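Carbohydrate binding module (Uncultured bacterium, PDB 2W3J) probably binds uronic acid sugars as a calcium-containing, beta-sandwich carbohydrate binding module of family 35. Local coordinates at residues P100-A103 and G104-I108. Numbering follows the deposited sequence.
Sequences PLKA and GTNSI
Asn106 turns its side-chain amide onto the backbone of Lys102 and uses both ends of it. Asn106 OD1 accepts a hydrogen bond from Lys102 N, 2.8 Å away; the bond is nearly straight (169°), and the donor lies in the carbonyl plane on a lone pair. At the other end the roles are reversed: Asn106 ND2 donates to Lys102 O, also at 2.8 Å and almost linearly. The acceptor sits in the amide plane of Asn106, although ND2 itself is tilted 21° from the carbonyl plane of Lys102. Chi1 of Asn106 (-70°) sets CG beside the backbone N, and this together with the turn at chi2 brings the amide to Lys102, just past the end of strand 93-101. Leu101 CD2 packs over one face of the amide, 3.7 Å from Asn106 CG, and both residues also touch Leu45 of strand 40-47. Lys102 brings its CB, and more loosely its CG, near Asn106 OD1 before its chain bends away. At the turn, a water donates to Ala103 O and Thr105 O. With an alanine at Asn106, the N-H and C=O of Lys102 would probably lose both these partners, leaving the turn freer to move. The connection joins strands 93-101 and 104-112, which belong to different sheets of the beta-sandwich. By giving and accepting one bond each, the buried amide takes the place of a backbone partner where the chain changes sheets.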
loop_
_atom_site.group_PDB
_atom_site.type_symbol
_atom_site.label_atom_id
_atom_site.label_comp_id
_atom_site.label_asym_id
_atom_site.label_seq_id
_atom_site.Cartn_x
_atom_site.Cartn_y
_atom_site.Cartn_z
ATOM N N PRO A 100 8.470 4.434 10.411
ATOM C CA PRO A 100 8.755 4.127 11.807
ATOM C C PRO A 100 7.724 3.167 12.354
ATOM O O PRO A 100 6.530 3.447 12.331
ATOM C CB PRO A 100 8.645 5.500 12.502
ATOM C CG PRO A 100 7.604 6.263 11.653
ATOM C CD PRO A 100 7.870 5.780 10.228
ATOM N N LEU A 101 8.182 2.022 12.852
ATOM C CA LEU A 101 7.297 1.065 13.467
ATOM C C LEU A 101 7.615 0.907 14.942
ATOM O O LEU A 101 8.772 1.038 15.362
ATOM C CB LEU A 101 7.419 -0.303 12.785
ATOM C CG LEU A 101 7.051 -0.310 11.297
ATOM C CD1 LEU A 101 7.269 -1.711 10.720
ATOM C CD2 LEU A 101 5.566 0.128 11.159
ATOM N N LYS A 102 6.593 0.617 15.714
ATOM C CA LYS A 102 6.721 0.368 17.141
ATOM C C LYS A 102 6.746 -1.132 17.378
ATOM O O LYS A 102 6.270 -1.909 16.535
ATOM C CB LYS A 102 5.517 0.960 17.879
ATOM C CG LYS A 102 5.299 2.457 17.681
ATOM C CD LYS A 102 4.467 3.048 18.826
ATOM C CE LYS A 102 2.984 3.196 18.514
ATOM N NZ LYS A 102 2.624 4.585 18.078
ATOM N N ALA A 103 7.269 -1.562 18.529
ATOM C CA ALA A 103 7.140 -2.965 18.866
ATOM C C ALA A 103 5.671 -3.315 19.065
ATOM O O ALA A 103 4.931 -2.560 19.674
ATOM C CB ALA A 103 7.976 -3.299 20.152
ATOM N N GLY A 104 5.237 -4.455 18.538
ATOM C CA GLY A 104 3.852 -4.893 18.699
ATOM C C GLY A 104 3.077 -4.511 17.439
ATOM O O GLY A 104 3.659 -4.421 16.369
ATOM N N THR A 105 1.779 -4.290 17.578
ATOM C CA THR A 105 0.904 -4.046 16.411
ATOM C C THR A 105 1.033 -2.625 15.883
ATOM O O THR A 105 1.091 -1.658 16.659
ATOM C CB THR A 105 -0.546 -4.346 16.782
ATOM O OG1 THR A 105 -0.639 -5.717 17.199
ATOM C CG2 THR A 105 -1.524 -4.095 15.580
ATOM N N ASN A 106 1.060 -2.494 14.554
ATOM C CA ASN A 106 1.185 -1.207 13.896
ATOM C C ASN A 106 0.121 -1.145 12.806
ATOM O O ASN A 106 -0.244 -2.172 12.254
ATOM C CB ASN A 106 2.526 -1.071 13.195
ATOM C CG ASN A 106 3.691 -0.938 14.168
ATOM O OD1 ASN A 106 4.142 0.163 14.468
ATOM N ND2 ASN A 106 4.180 -2.079 14.653
ATOM N N SER A 107 -0.366 0.051 12.494
ATOM C CA SER A 107 -1.271 0.192 11.344
ATOM C C SER A 107 -0.541 0.974 10.259
ATOM O O SER A 107 0.274 1.863 10.543
ATOM C CB SER A 107 -2.569 0.905 11.750
ATOM O OG SER A 107 -2.264 2.206 12.216
ATOM N N ILE A 108 -0.822 0.647 8.986
ATOM C CA ILE A 108 -0.289 1.387 7.885
ATOM C C ILE A 108 -1.501 1.683 7.000
ATOM O O ILE A 108 -2.314 0.801 6.772
ATOM C CB ILE A 108 0.703 0.555 7.047
ATOM C CG1 ILE A 108 1.924 0.140 7.899
ATOM C CG2 ILE A 108 1.131 1.353 5.834
ATOM C CD1 ILE A 108 2.985 -0.612 7.054
HETATM O O HOH W 1 2.561 -1.379 19.436
#